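Side-chain contacts in separin (Saccharomyces cerevisiae, PDB 5U1T), which cleaves the Scc1 subunit of cohesin at the onset of anaphase as a caspase-like cysteine protease, and is held inactive by securin for most of the cell cycle: residues 749-754 and 803-808; 811-816 and 1503-1508; 821-826 and 833-838; 841-844 and 850-853; 858-863 and 876-881. All blocks are in the same frame, centred on the assembly; numbering follows the deposited sequence.

Interaction 1 of 5, residues 749-754 and 803-808; sequences LNIKAG and HIRIGS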
# COMPACT_ATOMS: atom_id res chain seq x y z
N LEU A 749 14.75 3.20 -7.44
CA LEU A 749 15.55 3.27 -8.65
C LEU A 749 16.66 4.30 -8.55
O LEU A 749 17.82 4.01 -8.85
CB LEU A 749 14.69 3.59 -9.86
CG LEU A 749 14.14 2.39 -10.60
CD1 LEU A 749 13.55 2.84 -11.88
CD2 LEU A 749 15.20 1.35 -10.86
N ASN A 750 16.28 5.52 -8.16
CA ASN A 750 17.21 6.62 -7.98
C ASN A 750 18.37 6.26 -7.05
O ASN A 750 19.54 6.49 -7.37
CB ASN A 750 16.49 7.84 -7.44
CG ASN A 750 16.04 8.78 -8.53
OD1 ASN A 750 16.74 8.99 -9.51
ND2 ASN A 750 14.86 9.36 -8.35
N ILE A 751 18.04 5.66 -5.91
CA ILE A 751 19.05 5.35 -4.91
C ILE A 751 19.92 4.17 -5.35
O ILE A 751 21.13 4.16 -5.06
CB ILE A 751 18.41 5.04 -3.53
CG1 ILE A 751 19.48 5.15 -2.44
CG2 ILE A 751 17.73 3.68 -3.50
CD1 ILE A 751 19.97 6.56 -2.25
N LYS A 752 19.35 3.21 -6.06
CA LYS A 752 20.15 2.11 -6.60
C LYS A 752 21.09 2.67 -7.68
O LYS A 752 22.10 2.06 -8.02
CB LYS A 752 19.26 0.96 -7.14
CG LYS A 752 18.62 0.08 -6.01
CD LYS A 752 17.88 -1.18 -6.51
CE LYS A 752 17.53 -2.13 -5.36
NZ LYS A 752 16.74 -3.33 -5.79
N ALA A 753 20.77 3.87 -8.17
CA ALA A 753 21.58 4.51 -9.20
C ALA A 753 22.40 5.70 -8.65
O ALA A 753 22.73 6.62 -9.40
CB ALA A 753 20.70 4.98 -10.34
N GLY A 754 22.71 5.69 -7.35
CA GLY A 754 23.50 6.75 -6.74
C GLY A 754 22.91 8.16 -6.80
O GLY A 754 23.67 9.15 -6.86
N HIS A 803 19.26 6.75 4.22
CA HIS A 803 20.06 7.46 5.19
C HIS A 803 21.14 6.57 5.84
O HIS A 803 22.12 7.09 6.37
CB HIS A 803 19.14 8.08 6.24
CG HIS A 803 18.32 9.22 5.72
ND1 HIS A 803 18.71 10.54 5.86
CD2 HIS A 803 17.16 9.25 5.03
CE1 HIS A 803 17.80 11.33 5.30
NE2 HIS A 803 16.86 10.57 4.78
N ILE A 804 20.96 5.25 5.78
CA ILE A 804 22.02 4.32 6.18
C ILE A 804 23.11 4.38 5.14
O ILE A 804 24.28 4.49 5.48
CB ILE A 804 21.52 2.89 6.32
CG1 ILE A 804 20.69 2.75 7.59
CG2 ILE A 804 22.66 1.91 6.36
CD1 ILE A 804 19.76 1.57 7.57
N ARG A 805 22.72 4.33 3.88
CA ARG A 805 23.68 4.43 2.79
C ARG A 805 24.60 5.65 2.91
O ARG A 805 25.78 5.55 2.63
CB ARG A 805 22.95 4.47 1.45
CG ARG A 805 23.85 4.87 0.33
CD ARG A 805 23.14 4.96 -0.97
NE ARG A 805 23.40 3.80 -1.80
CZ ARG A 805 24.12 3.84 -2.92
NH1 ARG A 805 24.30 2.72 -3.62
NH2 ARG A 805 24.67 4.99 -3.33
N ILE A 806 24.09 6.80 3.33
CA ILE A 806 24.97 7.96 3.46
C ILE A 806 25.45 8.17 4.89
O ILE A 806 26.05 9.20 5.20
CB ILE A 806 24.29 9.25 2.98
CG1 ILE A 806 23.15 9.64 3.92
CG2 ILE A 806 23.83 9.10 1.54
CD1 ILE A 806 22.44 10.86 3.49
N GLY A 807 25.17 7.20 5.75
CA GLY A 807 25.67 7.17 7.12
C GLY A 807 25.04 8.10 8.14
O GLY A 807 25.53 8.22 9.25
N SER A 808 23.95 8.76 7.78
CA SER A 808 23.32 9.71 8.68
C SER A 808 22.54 9.04 9.82
O SER A 808 21.34 8.78 9.69
CB SER A 808 22.39 10.63 7.91
OG SER A 808 21.89 11.63 8.77

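Interaction 2 of 5, residues 811-816 and 1503-1508; sequences DCEFYS and KYYGKL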
# COMPACT_ATOMS: atom_id res chain seq x y z
N ASP A 811 19.15 11.02 11.00
CA ASP A 811 17.86 10.88 10.34
C ASP A 811 17.31 9.49 10.52
O ASP A 811 16.10 9.29 10.49
CB ASP A 811 17.98 11.17 8.85
CG ASP A 811 18.39 12.59 8.57
OD1 ASP A 811 17.50 13.45 8.47
OD2 ASP A 811 19.61 12.85 8.46
N CYS A 812 18.20 8.52 10.69
CA CYS A 812 17.79 7.15 10.86
C CYS A 812 17.09 6.98 12.20
O CYS A 812 16.06 6.32 12.30
CB CYS A 812 18.99 6.21 10.76
SG CYS A 812 19.48 5.88 9.06
N GLU A 813 17.67 7.60 13.22
CA GLU A 813 17.06 7.57 14.53
C GLU A 813 15.67 8.18 14.46
O GLU A 813 14.74 7.65 15.05
CB GLU A 813 17.90 8.33 15.55
CG GLU A 813 19.08 7.54 16.06
CD GLU A 813 18.68 6.22 16.69
OE1 GLU A 813 18.86 5.17 16.04
OE2 GLU A 813 18.21 6.22 17.85
N PHE A 814 15.53 9.27 13.72
CA PHE A 814 14.25 9.96 13.67
C PHE A 814 13.18 9.08 13.04
O PHE A 814 12.07 8.91 13.58
CB PHE A 814 14.36 11.27 12.88
CG PHE A 814 13.06 12.02 12.78
CD1 PHE A 814 12.17 11.76 11.74
CD2 PHE A 814 12.73 12.98 13.73
CE1 PHE A 814 10.95 12.45 11.65
CE2 PHE A 814 11.52 13.67 13.63
CZ PHE A 814 10.63 13.40 12.59
N TYR A 815 13.52 8.52 11.89
CA TYR A 815 12.58 7.73 11.12
C TYR A 815 12.26 6.43 11.82
O TYR A 815 11.10 6.03 11.90
CB TYR A 815 13.14 7.50 9.73
CG TYR A 815 12.95 8.72 8.89
CD1 TYR A 815 11.70 9.30 8.78
CD2 TYR A 815 14.01 9.32 8.23
CE1 TYR A 815 11.51 10.43 8.01
CE2 TYR A 815 13.82 10.46 7.46
CZ TYR A 815 12.56 11.01 7.36
OH TYR A 815 12.34 12.13 6.61
N SER A 816 13.28 5.78 12.36
CA SER A 816 13.10 4.50 13.01
C SER A 816 12.19 4.69 14.21
O SER A 816 11.35 3.85 14.51
CB SER A 816 14.44 3.86 13.43
OG SER A 816 14.94 4.41 14.63
N LYS A 1503 27.53 11.74 19.87
CA LYS A 1503 26.82 10.49 20.10
C LYS A 1503 27.19 9.49 19.00
O LYS A 1503 27.12 9.81 17.82
CB LYS A 1503 25.31 10.72 20.14
CG LYS A 1503 24.81 11.55 21.33
CD LYS A 1503 23.26 11.77 21.28
CE LYS A 1503 22.67 12.58 22.48
NZ LYS A 1503 21.16 12.81 22.43
N TYR A 1504 27.59 8.28 19.38
CA TYR A 1504 28.05 7.28 18.43
C TYR A 1504 27.00 6.19 18.10
O TYR A 1504 26.32 5.68 18.99
CB TYR A 1504 29.31 6.61 18.95
CG TYR A 1504 30.61 7.36 18.74
CD1 TYR A 1504 31.08 8.27 19.68
CD2 TYR A 1504 31.37 7.14 17.59
CE1 TYR A 1504 32.28 8.95 19.50
CE2 TYR A 1504 32.56 7.81 17.39
CZ TYR A 1504 33.03 8.71 18.35
OH TYR A 1504 34.23 9.37 18.14
N TYR A 1505 26.90 5.82 16.82
CA TYR A 1505 25.89 4.86 16.35
C TYR A 1505 26.43 3.75 15.45
O TYR A 1505 26.09 3.70 14.26
CB TYR A 1505 24.78 5.59 15.60
CG TYR A 1505 23.99 6.55 16.46
CD1 TYR A 1505 22.89 6.11 17.20
CD2 TYR A 1505 24.34 7.89 16.52
CE1 TYR A 1505 22.17 6.98 17.99
CE2 TYR A 1505 23.62 8.77 17.30
CZ TYR A 1505 22.54 8.32 18.03
OH TYR A 1505 21.83 9.22 18.80
N GLY A 1506 27.25 2.87 16.01
CA GLY A 1506 27.83 1.75 15.28
C GLY A 1506 28.44 2.14 13.96
O GLY A 1506 29.33 2.99 13.90
N LYS A 1507 27.95 1.53 12.89
CA LYS A 1507 28.53 1.67 11.57
C LYS A 1507 28.01 2.87 10.82
O LYS A 1507 28.28 3.04 9.64
CB LYS A 1507 28.29 0.40 10.76
CG LYS A 1507 28.86 -0.83 11.42
CD LYS A 1507 28.40 -2.10 10.72
CE LYS A 1507 28.57 -3.31 11.65
NZ LYS A 1507 27.88 -3.08 12.97
N LEU A 1508 27.27 3.72 11.51
CA LEU A 1508 26.86 4.97 10.89
C LEU A 1508 27.73 6.11 11.44
O LEU A 1508 28.45 5.94 12.43
CB LEU A 1508 25.38 5.24 11.14
CG LEU A 1508 24.35 4.23 10.62
CD1 LEU A 1508 22.93 4.79 10.85
CD2 LEU A 1508 24.59 3.87 9.14

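Interaction 3 of 5, residues 821-826 and 833-838; sequences RIISDL and YRCLHF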
# COMPACT_ATOMS: atom_id res chain seq x y z
N ARG A 821 6.83 3.71 16.49
CA ARG A 821 5.63 4.26 17.10
C ARG A 821 4.37 3.74 16.42
O ARG A 821 3.46 3.21 17.07
CB ARG A 821 5.69 5.79 17.03
CG ARG A 821 4.76 6.53 17.96
CD ARG A 821 4.74 8.01 17.63
NE ARG A 821 3.66 8.33 16.69
CZ ARG A 821 3.75 9.27 15.76
NH1 ARG A 821 4.87 9.97 15.63
NH2 ARG A 821 2.72 9.52 14.94
N ILE A 822 4.33 3.91 15.10
CA ILE A 822 3.22 3.46 14.28
C ILE A 822 2.96 1.95 14.43
O ILE A 822 1.83 1.54 14.66
CB ILE A 822 3.46 3.82 12.81
CG1 ILE A 822 2.95 5.22 12.50
CG2 ILE A 822 2.75 2.87 11.90
CD1 ILE A 822 3.73 6.35 13.14
N ILE A 823 3.99 1.14 14.26
CA ILE A 823 3.86 -0.29 14.37
C ILE A 823 3.05 -0.70 15.56
O ILE A 823 2.18 -1.52 15.49
CB ILE A 823 5.22 -0.91 14.62
CG1 ILE A 823 6.10 -0.77 13.42
CG2 ILE A 823 5.08 -2.38 14.95
CD1 ILE A 823 7.47 -1.30 13.68
N SER A 824 3.40 -0.11 16.68
CA SER A 824 2.79 -0.39 17.97
C SER A 824 1.29 -0.46 17.96
O SER A 824 0.69 -1.39 18.47
CB SER A 824 3.23 0.66 18.98
OG SER A 824 4.60 0.96 18.84
N ASP A 825 0.67 0.55 17.37
CA ASP A 825 -0.77 0.58 17.36
C ASP A 825 -1.37 -0.24 16.26
O ASP A 825 -2.55 -0.52 16.29
CB ASP A 825 -1.28 2.02 17.30
CG ASP A 825 -1.82 2.49 18.63
OD1 ASP A 825 -1.72 1.74 19.62
OD2 ASP A 825 -2.33 3.61 18.69
N LEU A 826 -0.56 -0.70 15.33
CA LEU A 826 -1.05 -1.52 14.25
C LEU A 826 -1.36 -2.92 14.70
O LEU A 826 -0.96 -3.33 15.77
CB LEU A 826 -0.00 -1.61 13.18
CG LEU A 826 -0.59 -2.29 11.99
CD1 LEU A 826 -2.04 -1.88 12.07
CD2 LEU A 826 0.07 -1.70 10.77
N TYR A 833 5.42 -7.87 11.65
CA TYR A 833 6.61 -8.69 11.53
C TYR A 833 7.69 -8.01 10.68
O TYR A 833 8.81 -7.84 11.14
CB TYR A 833 6.33 -10.08 10.94
CG TYR A 833 7.65 -10.80 10.75
CD1 TYR A 833 8.40 -11.18 11.86
CD2 TYR A 833 8.19 -11.02 9.49
CE1 TYR A 833 9.63 -11.78 11.73
CE2 TYR A 833 9.42 -11.62 9.34
CZ TYR A 833 10.14 -12.00 10.47
OH TYR A 833 11.37 -12.60 10.36
N ARG A 834 7.35 -7.65 9.45
CA ARG A 834 8.32 -7.08 8.54
C ARG A 834 8.99 -5.85 9.11
O ARG A 834 10.21 -5.66 8.93
CB ARG A 834 7.68 -6.72 7.20
CG ARG A 834 7.31 -7.88 6.34
CD ARG A 834 8.47 -8.82 6.13
NE ARG A 834 8.04 -9.97 5.36
CZ ARG A 834 8.10 -10.05 4.03
NH1 ARG A 834 8.59 -9.04 3.33
NH2 ARG A 834 7.68 -11.14 3.40
N CYS A 835 8.23 -5.03 9.82
CA CYS A 835 8.81 -3.82 10.40
C CYS A 835 9.77 -4.18 11.53
O CYS A 835 10.83 -3.58 11.66
CB CYS A 835 7.72 -2.89 10.93
SG CYS A 835 6.83 -2.01 9.66
N LEU A 836 9.39 -5.14 12.36
CA LEU A 836 10.27 -5.57 13.44
C LEU A 836 11.54 -6.23 12.90
O LEU A 836 12.60 -6.13 13.53
CB LEU A 836 9.54 -6.53 14.38
CG LEU A 836 8.54 -5.84 15.32
CD1 LEU A 836 7.78 -6.88 16.14
CD2 LEU A 836 9.25 -4.83 16.20
N HIS A 837 11.44 -6.89 11.75
CA HIS A 837 12.58 -7.53 11.12
C HIS A 837 13.54 -6.47 10.63
O HIS A 837 14.74 -6.61 10.78
CB HIS A 837 12.15 -8.42 9.96
CG HIS A 837 13.28 -8.89 9.08
ND1 HIS A 837 14.17 -9.88 9.46
CD2 HIS A 837 13.62 -8.54 7.82
CE1 HIS A 837 15.01 -10.10 8.47
NE2 HIS A 837 14.70 -9.30 7.46
N PHE A 838 12.97 -5.42 10.05
CA PHE A 838 13.74 -4.28 9.56
C PHE A 838 14.41 -3.51 10.70
O PHE A 838 15.60 -3.24 10.64
CB PHE A 838 12.86 -3.35 8.76
CG PHE A 838 13.59 -2.19 8.20
CD1 PHE A 838 14.23 -2.29 6.97
CD2 PHE A 838 13.64 -0.99 8.89
CE1 PHE A 838 14.91 -1.22 6.44
CE2 PHE A 838 14.33 0.09 8.37
CZ PHE A 838 14.96 -0.02 7.15

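Interaction 4 of 5, residues 841-844 and 850-853; sequences RYYM and CLQN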
# COMPACT_ATOMS: atom_id res chain seq x y z
N ARG A 841 17.43 -5.32 12.08
CA ARG A 841 18.62 -5.12 11.26
C ARG A 841 19.20 -3.72 11.53
O ARG A 841 20.41 -3.53 11.59
CB ARG A 841 18.32 -5.29 9.77
CG ARG A 841 19.46 -4.89 8.83
CD ARG A 841 19.04 -5.00 7.35
NE ARG A 841 19.92 -4.33 6.39
CZ ARG A 841 21.04 -4.85 5.88
NH1 ARG A 841 21.76 -4.13 5.01
NH2 ARG A 841 21.46 -6.07 6.23
N TYR A 842 18.32 -2.74 11.69
CA TYR A 842 18.78 -1.39 11.89
C TYR A 842 19.52 -1.27 13.22
O TYR A 842 20.52 -0.56 13.31
CB TYR A 842 17.62 -0.40 11.82
CG TYR A 842 18.01 0.97 12.30
CD1 TYR A 842 18.86 1.77 11.54
CD2 TYR A 842 17.57 1.46 13.53
CE1 TYR A 842 19.24 3.01 11.98
CE2 TYR A 842 17.95 2.69 13.97
CZ TYR A 842 18.79 3.46 13.19
OH TYR A 842 19.17 4.70 13.61
N TYR A 843 19.04 -1.96 14.24
CA TYR A 843 19.65 -1.88 15.56
C TYR A 843 20.97 -2.62 15.56
O TYR A 843 21.86 -2.31 16.35
CB TYR A 843 18.70 -2.43 16.64
CG TYR A 843 17.57 -1.46 16.89
CD1 TYR A 843 17.79 -0.09 16.84
CD2 TYR A 843 16.27 -1.90 17.13
CE1 TYR A 843 16.78 0.82 17.04
CE2 TYR A 843 15.24 -0.99 17.34
CZ TYR A 843 15.51 0.37 17.29
OH TYR A 843 14.51 1.30 17.48
N MET A 844 21.10 -3.56 14.64
CA MET A 844 22.37 -4.24 14.44
C MET A 844 23.40 -3.29 13.84
O MET A 844 24.49 -3.15 14.35
CB MET A 844 22.20 -5.46 13.55
CG MET A 844 21.96 -6.75 14.30
SD MET A 844 22.16 -8.18 13.20
CE MET A 844 23.39 -7.57 12.02
N CYS A 850 20.94 -3.43 22.91
CA CYS A 850 19.80 -3.75 23.78
C CYS A 850 18.48 -3.83 22.99
O CYS A 850 17.73 -4.80 23.10
CB CYS A 850 19.70 -2.73 24.92
SG CYS A 850 18.21 -2.87 26.00
N LEU A 851 18.19 -2.78 22.22
CA LEU A 851 17.03 -2.76 21.34
C LEU A 851 17.10 -3.90 20.34
O LEU A 851 16.09 -4.49 19.96
CB LEU A 851 16.93 -1.43 20.61
CG LEU A 851 16.36 -0.30 21.48
CD1 LEU A 851 16.40 1.04 20.75
CD2 LEU A 851 14.94 -0.64 21.92
N GLN A 852 18.32 -4.21 19.92
CA GLN A 852 18.59 -5.33 19.04
C GLN A 852 18.06 -6.67 19.60
O GLN A 852 17.46 -7.47 18.88
CB GLN A 852 20.09 -5.40 18.81
CG GLN A 852 20.52 -6.35 17.76
CD GLN A 852 22.03 -6.46 17.71
OE1 GLN A 852 22.57 -7.53 17.40
NE2 GLN A 852 22.72 -5.36 18.01
N ASN A 853 18.30 -6.90 20.89
CA ASN A 853 17.76 -8.06 21.59
C ASN A 853 16.25 -8.01 21.72
O ASN A 853 15.57 -9.00 21.48
CB ASN A 853 18.37 -8.18 22.98
CG ASN A 853 19.84 -8.47 22.93
OD1 ASN A 853 20.33 -9.10 21.98
ND2 ASN A 853 20.57 -7.98 23.94

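Interaction 5 of 5, residues 858-863 and 876-881; sequences KANKAF and TMFLYD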
# COMPACT_ATOMS: atom_id res chain seq x y z
N LYS A 858 10.74 -9.62 19.84
CA LYS A 858 9.46 -9.20 19.30
C LYS A 858 9.28 -9.76 17.89
O LYS A 858 8.23 -10.35 17.60
CB LYS A 858 9.33 -7.67 19.30
CG LYS A 858 9.13 -7.06 20.68
CD LYS A 858 8.87 -5.57 20.62
CE LYS A 858 8.81 -4.99 22.03
NZ LYS A 858 8.57 -3.52 22.07
N ALA A 859 10.30 -9.64 17.03
CA ALA A 859 10.16 -10.12 15.65
C ALA A 859 9.86 -11.61 15.61
O ALA A 859 9.03 -12.07 14.81
CB ALA A 859 11.40 -9.81 14.84
N ASN A 860 10.52 -12.36 16.49
CA ASN A 860 10.33 -13.80 16.54
C ASN A 860 8.93 -14.17 17.02
O ASN A 860 8.31 -15.10 16.51
CB ASN A 860 11.37 -14.45 17.43
CG ASN A 860 12.71 -14.55 16.77
OD1 ASN A 860 12.86 -14.30 15.58
ND2 ASN A 860 13.71 -14.95 17.55
N LYS A 861 8.44 -13.43 18.01
CA LYS A 861 7.07 -13.59 18.47
C LYS A 861 6.09 -13.30 17.34
O LYS A 861 5.21 -14.11 17.05
CB LYS A 861 6.80 -12.65 19.63
CG LYS A 861 5.71 -13.14 20.56
CD LYS A 861 6.07 -12.74 21.99
CE LYS A 861 7.53 -13.15 22.32
NZ LYS A 861 8.13 -12.32 23.43
N ALA A 862 6.26 -12.14 16.71
CA ALA A 862 5.41 -11.69 15.62
C ALA A 862 5.28 -12.73 14.51
O ALA A 862 4.22 -12.88 13.92
CB ALA A 862 5.94 -10.38 15.05
N PHE A 863 6.36 -13.46 14.24
CA PHE A 863 6.40 -14.50 13.20
C PHE A 863 5.39 -15.63 13.42
O PHE A 863 4.91 -16.25 12.46
CB PHE A 863 7.82 -15.10 13.11
CG PHE A 863 8.04 -15.98 11.93
CD1 PHE A 863 8.15 -15.43 10.67
CD2 PHE A 863 8.14 -17.34 12.08
CE1 PHE A 863 8.35 -16.25 9.57
CE2 PHE A 863 8.34 -18.16 10.99
CZ PHE A 863 8.44 -17.62 9.73
N THR A 876 12.35 -17.03 5.14
CA THR A 876 13.78 -16.87 4.95
C THR A 876 14.29 -15.69 5.79
O THR A 876 15.37 -15.76 6.36
CB THR A 876 14.15 -16.68 3.47
OG1 THR A 876 13.42 -15.58 2.92
CG2 THR A 876 13.81 -17.94 2.70
N MET A 877 13.48 -14.63 5.89
CA MET A 877 13.83 -13.53 6.78
C MET A 877 13.92 -13.99 8.23
O MET A 877 14.80 -13.58 8.97
CB MET A 877 12.84 -12.39 6.67
CG MET A 877 12.89 -11.66 5.35
SD MET A 877 11.71 -10.30 5.28
CE MET A 877 12.07 -9.70 3.64
N PHE A 878 13.00 -14.86 8.63
CA PHE A 878 13.02 -15.35 9.99
C PHE A 878 14.25 -16.25 10.21
O PHE A 878 14.93 -16.12 11.23
CB PHE A 878 11.72 -16.10 10.30
CG PHE A 878 11.67 -16.74 11.66
CD1 PHE A 878 11.42 -15.98 12.79
CD2 PHE A 878 11.85 -18.10 11.81
CE1 PHE A 878 11.36 -16.58 14.06
CE2 PHE A 878 11.79 -18.70 13.06
CZ PHE A 878 11.54 -17.94 14.18
N LEU A 879 14.53 -17.13 9.25
CA LEU A 879 15.63 -18.08 9.35
C LEU A 879 16.99 -17.38 9.40
O LEU A 879 17.87 -17.77 10.16
CB LEU A 879 15.59 -19.08 8.20
CG LEU A 879 14.39 -20.03 8.25
CD1 LEU A 879 14.41 -21.02 7.11
CD2 LEU A 879 14.38 -20.74 9.57
N TYR A 880 17.13 -16.36 8.56
CA TYR A 880 18.29 -15.47 8.56
C TYR A 880 18.55 -14.81 9.90
O TYR A 880 19.62 -14.96 10.48
CB TYR A 880 18.09 -14.40 7.51
CG TYR A 880 19.28 -13.51 7.30
CD1 TYR A 880 20.41 -13.98 6.65
CD2 TYR A 880 19.27 -12.19 7.74
CE1 TYR A 880 21.49 -13.17 6.44
CE2 TYR A 880 20.36 -11.37 7.53
CZ TYR A 880 21.46 -11.87 6.88
OH TYR A 880 22.56 -11.07 6.65
N ASP A 881 17.57 -14.05 10.38
CA ASP A 881 17.60 -13.46 11.71
C ASP A 881 18.07 -14.43 12.77
O ASP A 881 18.76 -14.03 13.69
CB ASP A 881 16.22 -12.94 12.12
CG ASP A 881 15.88 -11.61 11.50
OD1 ASP A 881 16.82 -10.88 11.14
OD2 ASP A 881 14.68 -11.28 11.38

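Interaction 1 of 5, residues 749-754 and 803-808
Arg805 reaches from the end of helix 782-805 to Ile751 and Gly754 at the end of helix 729-752. Its CB points at the other segment, and CG carries the chain forward, anti to the backbone N (chi1 168°). CD is the first atom to touch. It lies 3.8 Å from Ile751 CD1, with Ile751 CG1 also beside it, and the two side chains run past one another, pointing opposite ways. The chain then bends (chi3 -103°) and lays the guanidinium flat over a backbone oxygen. Ile751 O faces the centre of the group, 3.7 Å from Arg805 CZ. At the tip, Arg805 NH2 is 4.0 Å from Gly754 CA. NH2 also donates a hydrogen bond to Asp1032 O in a loop that follows helix 1012-1028. Gly754 has positive phi and is the C-prime residue of a Schellman motif closing helix 729-752. Its N bonds to Ile751 O at 3.2 Å, the same oxygen that faces the guanidinium. The contact is apolar along the chain and probably electrostatic at its tip. A cation lying over the carbonyl at a helix C-terminus probably offsets the partial negative charge there, without a direct N-H bond to Ile751 O.

Interaction 2 of 5, residues 811-816 and 1503-1508
Cys812 and Leu1508 make the buried half of this contact. Cys812 SG lies 4.0 Å from Leu1508 CD1, and Cys812 CB is 4.2 Å from the same methyl. Ile804 and Tyr842 also pack on the cysteine, and Ile845 and Thr846 pack on the leucine. The contact joins helix 809-825 of the helical domain to the protease part of the chain. Segment 1503-1508 belongs to the loop between strand 1492-1494 and helix 1513-1519. That loop also holds Cys1497, the active-site cysteine by similarity, although the contact itself is away from it. A type II' beta turn runs from Tyr1505 to Leu1508 and is closed by Leu1508 N to Tyr1505 O at 3.0 Å. Gly1506 takes its first corner, at positive phi. The turn sets both side chains against the helix. The second half is nearer the solvent, with both residues partly exposed, though its atoms come as close. Glu813 bends at chi2 (-57°), and its CG comes to 3.7 Å from Tyr1505 CE1. The carboxylate and ring planes are 30° apart. Glu813 CD and OE2 also lie near Tyr1505 CE1, while OE1 is hydrogen-bonded to Tyr842 OH of helix 829-845.

Interaction 3 of 5, residues 821-826 and 833-838
Ile823 sends CG1 anti to its own carbonyl carbon (chi1 -68°), and an extended chi2 of 176° carries CD1 on toward Cys835. Cys835 CB points toward the isoleucine from the backbone, and chi1 of -75° turns SG alongside it. Ile823 CG1 rests 3.6 Å from Cys835 CB and 4.0 Å from Cys835 SG. Ile823 CD1 is 4.1 Å from the same sulfur. It is modelled still nearer to Cys835 CB, but that spacing is doubtful. Leu836 borders the contact more loosely, with its CD2 4.7 Å from Ile823 CD1. The backbones are closest at this level, with Ile823 CA 7.3 Å from Cys835 CA. The two segments come from neighbouring helices, 809-825 and 829-845, which run in opposite senses and form a helical hairpin around a short turn. The contact lies near that turn. Phe797 of helix 782-805 also packs on Cys835, and Lys858 and Ala859 of helix 849-863 pack on Leu836, so further helices adjoin the seam. All the touching groups are methyl, methylene or thiol. The hairpin is thus held here by shape and apolar burial, with neither directional bonds nor charge across the seam.

Interaction 4 of 5, residues 841-844 and 850-853
The carbonyl oxygen of Tyr843 is the polar atom approached across this contact. Gln852 NE2 lies 3.6 Å from Tyr843 O, too far to count as a hydrogen bond. Gln852 gets there with CG anti to its backbone N (chi1 -170°) and the rest of the chain extended. On the way it crosses Met844 at a slant, with Gln852 CG 3.8 Å from Met844 CG. This side is partly open to solvent, and Met844 itself is exposed. The segments belong to helices 829-845 and 849-863, two consecutive helices of a helical hairpin, and the contact is close to the turn between them. Tyr843 CA and Gln852 CA are only 5.0 Å apart, so the backbones nearly meet. Tyr843 CB accordingly lies 3.9 Å from Gln852 CB. The more buried side is the Tyr843 ring. Leu851 CB sits over one face in a CH-pi contact, 3.6 Å from the centroid of the Tyr843 ring and 15° off its normal. The leucine then runs outward along the ring, and its CD1 is 3.6 Å from Tyr843 CZ. An alanine in place of Tyr843 has no ring to lie under Leu851 CB and CD1, and a gap would probably open between the helices there. Gln848, in the turn, packs on the tyrosine as well.

Interaction 5 of 5, residues 858-863 and 876-881
Helices 849-863 and 872-881 run antiparallel here, with Asn860 CA 7.2 Å from Phe878 CA. They form another helical hairpin, joined by a short loop. Two phenylalanines carry the contact. Both have CG anti to the backbone N, and each reaches into the space between the helices. Their rings form an offset stack with centroids of Phe863 and Phe878 4.0 Å apart and planes at 3°. The overlap is broad. Phe863 CG lies 3.5 Å from Phe878 CD1, and Phe863 CE2 is 3.6 Å from Phe878 CD2. The offset also brings Phe878 CB over the Phe863 ring, 3.6 Å from its centroid, as a CH-pi contact. One face of Phe863 thus receives both the ring and the methylene of its partner. Tyr833 of helix 829-845 touches the Phe863 ring as well, at a steep angle between planes. A serine at Phe863 would probably leave the Phe878 ring without its stacking partner, freer to turn, and take away one of the two phenylalanines that Tyr833 packs on. Asn860, one turn earlier on the same helix, comes to the CD1-CE1 side of the Phe878 ring. Its amide plane is 69° from the ring plane, and the two side chains cross at about a right angle. Asn860 OD1 is the atom of the amide nearest Phe878 CE1. Asn860 ND2 is hydrogen-bonded to Asn882 OD1, which probably helps to set the amide.

How the interactions relate
Interactions 3, 4 and 5 join consecutive helices from 809-825 to 872-881 and follow in series. Interaction 1, earlier in the chain, joins the ends of helices 729-752 and 782-805. Interactions 3 and 4 share helix 829-845, with centres 14 Å apart. Interactions 4 and 5 share helix 849-863, at 13 Å. Interactions 3 and 5 touch through His837 and Asp881, probably hydrogen-bonded. Interaction 2 uses helix 809-825, as interaction 3 does, but its other segment is nearly 700 residues later. It therefore encloses interactions 3, 4 and 5 and ties this helical run to the protease part. It touches interaction 1 and interaction 4, whose centres are 15 and 11 Å away.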